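Local coordinates for protein putative TRAP PERIPLASMIC SOLUTE BINDING PROTEIN (Haemophilus influenzae, PDB 4PBQ) that binds L-gulonate and, as a TRAP-family periplasmic solute-binding protein, probably delivers it to a membrane transporter, at residues 129-134 against 233-238; 195-200 against 218-223; 207-212 against 222-227. One frame throughout, in Å; residues are numbered along the deposited sequence.

Interaction 1 of 3, residues 129-134 against 233-238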
# COMPACT_ATOMS: atom_id res chain seq x y z
N GLN A 129 -7.48 -11.20 10.37
CA GLN A 129 -7.37 -12.52 11.00
C GLN A 129 -7.41 -13.66 9.99
O GLN A 129 -6.83 -14.72 10.21
CB GLN A 129 -8.50 -12.71 12.02
CG GLN A 129 -8.27 -11.96 13.33
CD GLN A 129 -9.48 -11.99 14.26
OE1 GLN A 129 -9.52 -11.26 15.25
NE2 GLN A 129 -10.46 -12.84 13.95
N LYS A 130 -8.10 -13.44 8.88
CA LYS A 130 -8.19 -14.46 7.84
C LYS A 130 -6.87 -14.72 7.14
O LYS A 130 -6.73 -15.73 6.45
CB LYS A 130 -9.21 -14.06 6.77
CG LYS A 130 -10.66 -14.02 7.24
CD LYS A 130 -11.58 -13.54 6.12
CE LYS A 130 -13.04 -13.95 6.37
NZ LYS A 130 -13.43 -13.78 7.79
N MSE A 131 -5.90 -13.82 7.29
CA MSE A 131 -4.59 -14.05 6.68
C MSE A 131 -3.89 -15.25 7.32
O MSE A 131 -3.01 -15.86 6.72
CB MSE A 131 -3.73 -12.79 6.79
CG MSE A 131 -4.29 -11.62 6.04
SE MSE A 131 -3.08 -10.07 6.15
CE MSE A 131 -1.73 -10.68 5.06
N GLU A 132 -4.29 -15.62 8.54
CA GLU A 132 -3.68 -16.76 9.22
C GLU A 132 -3.89 -18.08 8.47
O GLU A 132 -3.05 -18.98 8.53
CB GLU A 132 -4.16 -16.85 10.67
CG GLU A 132 -3.66 -15.63 11.45
CD GLU A 132 -4.26 -15.49 12.83
OE1 GLU A 132 -4.41 -16.52 13.52
OE2 GLU A 132 -4.57 -14.34 13.23
N LYS A 133 -5.00 -18.19 7.75
CA LYS A 133 -5.27 -19.35 6.92
C LYS A 133 -4.20 -19.55 5.83
O LYS A 133 -4.01 -20.66 5.32
CB LYS A 133 -6.63 -19.17 6.24
CG LYS A 133 -7.01 -20.24 5.24
CD LYS A 133 -8.45 -20.02 4.75
CE LYS A 133 -8.89 -21.08 3.74
NZ LYS A 133 -10.32 -20.88 3.35
N TYR A 134 -3.51 -18.47 5.49
CA TYR A 134 -2.49 -18.50 4.44
C TYR A 134 -1.09 -18.31 5.00
O TYR A 134 -0.14 -18.00 4.26
CB TYR A 134 -2.80 -17.43 3.39
CG TYR A 134 -4.19 -17.60 2.86
CD1 TYR A 134 -4.47 -18.59 1.93
CD2 TYR A 134 -5.24 -16.82 3.31
CE1 TYR A 134 -5.76 -18.78 1.45
CE2 TYR A 134 -6.51 -16.99 2.85
CZ TYR A 134 -6.78 -17.98 1.91
OH TYR A 134 -8.07 -18.17 1.43
N PRO A 233 -2.88 0.71 1.91
CA PRO A 233 -2.31 0.45 3.24
C PRO A 233 -1.01 -0.32 3.14
O PRO A 233 -0.80 -1.03 2.16
CB PRO A 233 -3.35 -0.44 3.90
CG PRO A 233 -4.37 -0.72 2.90
CD PRO A 233 -3.90 -0.30 1.57
N GLY A 234 -0.16 -0.16 4.15
CA GLY A 234 1.02 -0.99 4.30
C GLY A 234 0.84 -1.90 5.52
O GLY A 234 0.73 -1.43 6.66
N LEU A 235 0.78 -3.20 5.27
CA LEU A 235 0.47 -4.18 6.30
C LEU A 235 1.75 -4.68 6.97
O LEU A 235 2.62 -5.23 6.31
CB LEU A 235 -0.27 -5.38 5.69
CG LEU A 235 -1.78 -5.24 5.43
CD1 LEU A 235 -2.16 -3.97 4.82
CD2 LEU A 235 -2.19 -6.45 4.54
N LEU A 236 1.84 -4.49 8.28
CA LEU A 236 2.96 -5.04 9.05
C LEU A 236 2.58 -6.43 9.48
O LEU A 236 1.58 -6.62 10.19
CB LEU A 236 3.21 -4.20 10.29
CG LEU A 236 4.28 -4.70 11.25
CD1 LEU A 236 5.63 -4.83 10.56
CD2 LEU A 236 4.37 -3.72 12.40
N GLN A 237 3.39 -7.40 9.07
CA GLN A 237 3.05 -8.80 9.18
C GLN A 237 4.20 -9.61 9.76
O GLN A 237 5.34 -9.25 9.59
CB GLN A 237 2.77 -9.35 7.77
CG GLN A 237 1.56 -8.76 7.10
CD GLN A 237 1.63 -8.89 5.59
OE1 GLN A 237 1.18 -9.88 5.00
NE2 GLN A 237 2.26 -7.91 4.95
N ILE A 238 3.86 -10.72 10.40
CA ILE A 238 4.87 -11.68 10.87
C ILE A 238 4.44 -13.05 10.36
O ILE A 238 3.26 -13.39 10.36
CB ILE A 238 5.04 -11.59 12.41
CG1 ILE A 238 6.17 -12.49 12.92
CG2 ILE A 238 3.81 -11.96 13.12
CD1 ILE A 238 6.84 -11.88 14.18

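Interaction 2 of 3, residues 195-200 against 218-223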
# COMPACT_ATOMS: atom_id res chain seq x y z
N THR A 195 13.08 1.45 -15.95
CA THR A 195 13.57 1.00 -17.24
C THR A 195 12.46 0.99 -18.28
O THR A 195 12.71 1.30 -19.44
CB THR A 195 14.33 -0.35 -17.17
OG1 THR A 195 15.02 -0.54 -18.41
CG2 THR A 195 13.38 -1.53 -16.89
N ALA A 196 11.23 0.68 -17.87
CA ALA A 196 10.09 0.77 -18.78
C ALA A 196 9.85 2.19 -19.28
O ALA A 196 9.50 2.40 -20.46
CB ALA A 196 8.84 0.22 -18.15
N LEU A 197 10.01 3.17 -18.41
CA LEU A 197 9.93 4.56 -18.82
C LEU A 197 11.06 4.92 -19.78
O LEU A 197 10.83 5.52 -20.83
CB LEU A 197 9.96 5.50 -17.60
CG LEU A 197 8.65 5.61 -16.83
CD1 LEU A 197 8.88 6.24 -15.47
CD2 LEU A 197 7.64 6.43 -17.62
N GLU A 198 12.27 4.53 -19.42
CA GLU A 198 13.45 4.87 -20.19
C GLU A 198 13.37 4.29 -21.60
O GLU A 198 13.81 4.92 -22.58
CB GLU A 198 14.71 4.39 -19.46
CG GLU A 198 16.01 5.01 -19.94
CD GLU A 198 16.55 4.36 -21.19
OE1 GLU A 198 16.19 3.19 -21.47
OE2 GLU A 198 17.35 5.03 -21.90
N GLN A 199 12.76 3.11 -21.70
CA GLN A 199 12.56 2.42 -22.98
C GLN A 199 11.32 2.87 -23.74
O GLN A 199 11.05 2.34 -24.80
CB GLN A 199 12.46 0.91 -22.77
CG GLN A 199 13.76 0.21 -22.42
CD GLN A 199 13.52 -1.26 -22.04
OE1 GLN A 199 13.24 -2.10 -22.90
NE2 GLN A 199 13.61 -1.56 -20.76
N LYS A 200 10.57 3.83 -23.18
CA LYS A 200 9.33 4.34 -23.79
C LYS A 200 8.25 3.28 -23.97
O LYS A 200 7.45 3.33 -24.92
CB LYS A 200 9.61 5.01 -25.14
CG LYS A 200 10.60 6.14 -25.09
CD LYS A 200 10.73 6.80 -26.47
CE LYS A 200 11.51 8.07 -26.42
NZ LYS A 200 12.96 7.84 -26.17
N TYR A 218 9.90 11.04 -9.54
CA TYR A 218 9.53 12.42 -9.88
C TYR A 218 10.51 13.07 -10.88
O TYR A 218 10.15 13.99 -11.62
CB TYR A 218 9.42 13.28 -8.61
CG TYR A 218 10.75 13.60 -7.94
CD1 TYR A 218 11.39 12.69 -7.10
CD2 TYR A 218 11.36 14.85 -8.13
CE1 TYR A 218 12.59 13.00 -6.50
CE2 TYR A 218 12.55 15.16 -7.53
CZ TYR A 218 13.17 14.24 -6.73
OH TYR A 218 14.36 14.56 -6.14
N GLU A 219 11.75 12.57 -10.92
CA GLU A 219 12.76 13.16 -11.77
C GLU A 219 12.55 12.80 -13.25
O GLU A 219 13.09 13.46 -14.12
CB GLU A 219 14.14 12.70 -11.32
CG GLU A 219 14.53 13.25 -9.96
CD GLU A 219 15.98 12.95 -9.61
OE1 GLU A 219 16.42 11.81 -9.87
OE2 GLU A 219 16.66 13.85 -9.11
N VAL A 220 11.76 11.77 -13.50
CA VAL A 220 11.48 11.32 -14.86
C VAL A 220 9.99 11.33 -15.18
O VAL A 220 9.55 10.69 -16.14
CB VAL A 220 12.06 9.90 -15.12
CG1 VAL A 220 13.60 9.92 -15.09
CG2 VAL A 220 11.50 8.87 -14.13
N GLN A 221 9.22 12.07 -14.39
CA GLN A 221 7.78 12.18 -14.59
C GLN A 221 7.35 13.61 -14.34
O GLN A 221 7.13 14.00 -13.20
CB GLN A 221 7.04 11.23 -13.65
CG GLN A 221 7.33 9.76 -13.83
CD GLN A 221 6.41 9.12 -14.87
OE1 GLN A 221 5.45 8.44 -14.52
NE2 GLN A 221 6.69 9.37 -16.13
N LYS A 222 7.19 14.36 -15.42
CA LYS A 222 6.88 15.80 -15.34
C LYS A 222 5.57 16.05 -14.60
O LYS A 222 5.50 16.93 -13.75
CB LYS A 222 6.79 16.40 -16.74
CG LYS A 222 6.57 17.92 -16.77
CD LYS A 222 6.70 18.45 -18.21
CE LYS A 222 6.99 19.95 -18.26
NZ LYS A 222 5.76 20.80 -18.31
N TYR A 223 4.54 15.29 -14.94
CA TYR A 223 3.21 15.57 -14.42
C TYR A 223 2.80 14.61 -13.34
O TYR A 223 3.05 13.41 -13.41
CB TYR A 223 2.16 15.55 -15.55
CG TYR A 223 2.46 16.53 -16.66
CD1 TYR A 223 2.14 17.86 -16.54
CD2 TYR A 223 3.10 16.11 -17.81
CE1 TYR A 223 2.42 18.77 -17.55
CE2 TYR A 223 3.40 17.00 -18.82
CZ TYR A 223 3.05 18.33 -18.68
OH TYR A 223 3.34 19.22 -19.69

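Interaction 3 of 3, residues 207-212 against 222-227. With 2UF (L-gulonate), chain D.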
# COMPACT_ATOMS: atom_id res chain seq x y z
N ASN A 207 1.01 5.66 -7.77
CA ASN A 207 1.51 5.31 -6.45
C ASN A 207 1.31 6.52 -5.56
O ASN A 207 1.01 7.61 -6.06
CB ASN A 207 3.01 4.90 -6.53
CG ASN A 207 3.22 3.38 -6.37
OD1 ASN A 207 2.81 2.78 -5.38
ND2 ASN A 207 3.87 2.78 -7.34
N PRO A 208 1.47 6.35 -4.25
CA PRO A 208 1.33 7.51 -3.37
C PRO A 208 2.42 8.54 -3.59
O PRO A 208 3.52 8.20 -4.08
CB PRO A 208 1.40 6.89 -1.96
CG PRO A 208 1.03 5.44 -2.16
CD PRO A 208 1.59 5.09 -3.51
N TYR A 209 2.15 9.79 -3.20
CA TYR A 209 3.14 10.87 -3.29
C TYR A 209 4.50 10.48 -2.70
O TYR A 209 5.53 10.77 -3.31
CB TYR A 209 2.63 12.14 -2.58
CG TYR A 209 1.79 13.04 -3.44
CD1 TYR A 209 2.33 13.74 -4.50
CD2 TYR A 209 0.44 13.22 -3.16
CE1 TYR A 209 1.54 14.60 -5.28
CE2 TYR A 209 -0.34 14.04 -3.93
CZ TYR A 209 0.21 14.73 -4.98
OH TYR A 209 -0.62 15.56 -5.73
N MSE A 210 4.52 9.88 -1.51
CA MSE A 210 5.80 9.63 -0.87
C MSE A 210 6.65 8.66 -1.66
O MSE A 210 7.85 8.88 -1.80
CB MSE A 210 5.67 9.18 0.58
CG MSE A 210 5.03 10.24 1.45
SE MSE A 210 5.05 9.78 3.35
CE MSE A 210 3.64 8.47 3.35
N LEU A 211 6.04 7.62 -2.23
CA LEU A 211 6.77 6.73 -3.10
C LEU A 211 7.36 7.46 -4.33
O LEU A 211 8.51 7.26 -4.71
CB LEU A 211 5.86 5.57 -3.54
CG LEU A 211 6.40 4.40 -4.36
CD1 LEU A 211 6.76 4.74 -5.81
CD2 LEU A 211 7.55 3.78 -3.66
N ILE A 212 6.56 8.31 -4.96
CA ILE A 212 7.01 9.07 -6.11
C ILE A 212 8.25 9.91 -5.80
O ILE A 212 9.16 10.00 -6.61
CB ILE A 212 5.85 9.91 -6.66
CG1 ILE A 212 4.82 8.95 -7.25
CG2 ILE A 212 6.32 10.90 -7.71
CD1 ILE A 212 3.51 9.61 -7.65
N LYS A 222 7.19 14.36 -15.42
CA LYS A 222 6.88 15.80 -15.34
C LYS A 222 5.57 16.05 -14.60
O LYS A 222 5.50 16.93 -13.75
CB LYS A 222 6.79 16.40 -16.74
CG LYS A 222 6.57 17.92 -16.77
CD LYS A 222 6.70 18.45 -18.21
CE LYS A 222 6.99 19.95 -18.26
NZ LYS A 222 5.76 20.80 -18.31
N TYR A 223 4.54 15.29 -14.94
CA TYR A 223 3.21 15.57 -14.42
C TYR A 223 2.80 14.61 -13.34
O TYR A 223 3.05 13.41 -13.41
CB TYR A 223 2.16 15.55 -15.55
CG TYR A 223 2.46 16.53 -16.66
CD1 TYR A 223 2.14 17.86 -16.54
CD2 TYR A 223 3.10 16.11 -17.81
CE1 TYR A 223 2.42 18.77 -17.55
CE2 TYR A 223 3.40 17.00 -18.82
CZ TYR A 223 3.05 18.33 -18.68
OH TYR A 223 3.34 19.22 -19.69
N ILE A 224 2.16 15.17 -12.33
CA ILE A 224 1.56 14.39 -11.27
C ILE A 224 0.12 14.82 -11.16
O ILE A 224 -0.18 15.99 -10.93
CB ILE A 224 2.30 14.55 -9.92
CG1 ILE A 224 3.75 14.10 -10.06
CG2 ILE A 224 1.60 13.75 -8.84
CD1 ILE A 224 4.61 14.34 -8.83
N ILE A 225 -0.77 13.87 -11.38
CA ILE A 225 -2.19 14.16 -11.39
C ILE A 225 -2.83 13.59 -10.12
O ILE A 225 -2.81 12.36 -9.89
CB ILE A 225 -2.82 13.58 -12.66
CG1 ILE A 225 -2.12 14.15 -13.92
CG2 ILE A 225 -4.30 13.86 -12.67
CD1 ILE A 225 -0.91 13.32 -14.47
N GLN A 226 -3.40 14.48 -9.31
CA GLN A 226 -3.89 14.11 -7.98
C GLN A 226 -5.24 13.40 -7.98
O GLN A 226 -6.22 13.88 -7.43
CB GLN A 226 -3.94 15.33 -7.09
CG GLN A 226 -4.07 15.03 -5.64
CD GLN A 226 -4.04 16.31 -4.83
OE1 GLN A 226 -5.07 16.78 -4.34
NE2 GLN A 226 -2.85 16.91 -4.73
N SER A 227 -5.25 12.24 -8.59
CA SER A 227 -6.46 11.44 -8.72
C SER A 227 -6.96 10.86 -7.40
O SER A 227 -8.16 10.83 -7.15
CB SER A 227 -6.22 10.32 -9.73
OG SER A 227 -5.02 9.60 -9.48
O6A 2UF D . 4.31 -1.80 -6.59
C6 2UF D . 3.41 -1.00 -6.29
O6B 2UF D . 3.00 -0.08 -7.01
C5 2UF D . 2.81 -1.13 -4.88
O5 2UF D . 2.36 0.14 -4.46
C4 2UF D . 1.63 -2.13 -4.87
O4 2UF D . 2.11 -3.45 -5.17
C3 2UF D . 0.92 -2.10 -3.50
O3 2UF D . 1.86 -2.24 -2.38
C2 2UF D . -0.14 -3.21 -3.39
O2 2UF D . -0.92 -2.85 -2.27
C1 2UF D . -1.08 -3.23 -4.63
O1 2UF D . -2.13 -4.18 -4.35

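Interaction 1 of 3, residues 129-134 against 233-238
Met-131, present as selenomethionine, reaches from a short 3-10 turn to strand 231-239 and meets Leu-235 and Gln-237, two residues on the same side of that strand. The backbones stay well apart, with the CA atoms of Met-131 and Gln-237 9.6 Å from each other, so a long, flexible side chain is needed to close the distance. Its first two torsions run it straight out (CG anti to the carbonyl carbon, chi1 -63°) and carry the selenium to the Leu-235 branch, SE of Met-131 to CD2 of Leu-235 4.1 Å. A bend at chi3 of 72° then turns the terminal methyl toward Gln-237, and CE of Met-131 comes up to OE1 of Gln-237 at 3.0 Å, a close approach of carbon to oxygen. The Met-131 and Gln-237 side chains cross at about a right angle. Gln-237 is a polar residue in a buried place, and its amide is tied down on the other end: NE2 donates to the carbonyl O of Leu-235 at 3.0 Å, from above the carbonyl plane, and also bonds Thr-89. These two bonds fix the amide's rotation and leave OE1 directed at the methyl. Leu-235, with no polar end to satisfy, supplies plain apolar surface beside it. Backbone bonds three residues apart, such as Tyr-134 N to Met-131 O at 2.9 Å, shape the turn. Around the contact, Phe-100 and Ile-136 also touch Met-131, and Leu-138 touches Leu-235. Strand 231-239 lies in the mixed sheet between strands 86-89 and 136-151, antiparallel to both, while the turn links helix 122-129 to strand 136-151.

Interaction 2 of 3, residues 195-200 against 218-223
Leu-197, near the end of helix 193-198, lays both of its methyls against the Gln-221 amide. CD2 of Leu-197 is 3.4 Å from NE2 of Gln-221, and CD1 of Leu-197 lies 3.8 Å from CD of Gln-221; the two side chains cross at about a right angle. CD1 of Leu-197 also meets CG2 of Val-220 at 3.9 Å, which completes a small apolar patch at the edge of the protein. A branched leucine suits this place because its two methyls can span a flat group while one of them still reaches a neighbouring valine. The amide can serve as a wall for them because its own hydrogen bonds are made elsewhere. Gln-221 bends back at chi2 (-88°), which lets NE2 donate to the carbonyl O of Val-220, 3.1 Å away and close to the amide plane. NE2 also bonds the carbonyl O of Asp-203, and OE1 bonds Ser-150, so the rotation of the buried amide is fixed. Farther out, Gln-199 folds back over the helix, its NE2 bonding OG1 of Thr-195 at 2.9 Å. Lys-222 and Tyr-223 continue the other segment: CG of Lys-222 lies 3.9 Å above the centre of the Tyr-223 ring, and NZ of Lys-222 bonds OH of Tyr-223 at 3.2 Å. The helix closes at Lys-200, which has positive phi (61°); two bonds run back into the last turn, one of them Lys-200 N to Leu-197 O. This is a Schellman motif, the classic C-terminal helix cap, here with the last turn resting on the loop that leads into strand 223-225.

Interaction 3 of 3, residues 207-212 against 222-227
Tyr-209 and Gln-226 bring their flat groups together steeply, the ring and amide planes 81° apart. The amide end of Gln-226 arrives at the hydroxyl edge of the ring, near its plane, and OH of Tyr-209 is 2.8 Å from the atom modelled as NE2 of Gln-226, although which way round that amide sits is uncertain. Ile-224 approaches the same ring obliquely, its CG2 3.7 Å from CE1 of Tyr-209. With CG1 anti to the carbonyl carbon (chi1 -60°) and CG2 anti to the backbone N, the two branches of Ile-224 diverge: its CD1 meets CG2 of Ile-212 at 4.0 Å as the two side chains slide past each other in opposite directions. Beta-branched isoleucine suits position 224 on the strand, since each branch serves a different neighbour; Ile-212, in the short helix, gives its CG2. Gln-226 reaches Tyr-209 from the centre of an inverse gamma turn, closed by Ser-227 N to Ile-225 O at 2.8 Å. The other flat group is the amide of Asn-207, which faces L-gulonate: its OD1 takes a hydrogen bond from ligand O5 at 2.8 Å, while its ND2 donates to O6B of the carboxylate at 3.0 Å. Gln-205 bonds the same ND2 and so helps position it. Val-148 of strand 136-151 touches both Tyr-209 and Ile-212. Tyrosine thus shares its apolar ring with the core and keeps its hydroxyl beside a polar side chain. One short segment joins two chemistries: apolar contact seats helix 209-214 on the sheet, while nearby Asn-207, both donor and acceptor, reads a hydroxyl and the carboxylate of the ligand.

Interactions 1 and 3 are buried, whereas interaction 2 lies toward the surface. Strands 231-239 and 223-225 follow each other in the chain and both belong to the mixed sheet, pairing with strand 136-151, yet interactions 1 and 3 sit on opposite sides of the chain's centre, about 27 Å between centres. Interactions 2 and 3 share Lys-222 and Tyr-223 and touch where Tyr-218 N meets Ile-212 O, a probable hydrogen bond, so they lie side by side, and helix 193-198 and strand 204-208 follow each other in the chain. In both interaction 1 and interaction 2 an apolar side chain lies against a glutamine anchored by outside partners; interaction 3 adds an aromatic ring and a ligand-binding residue.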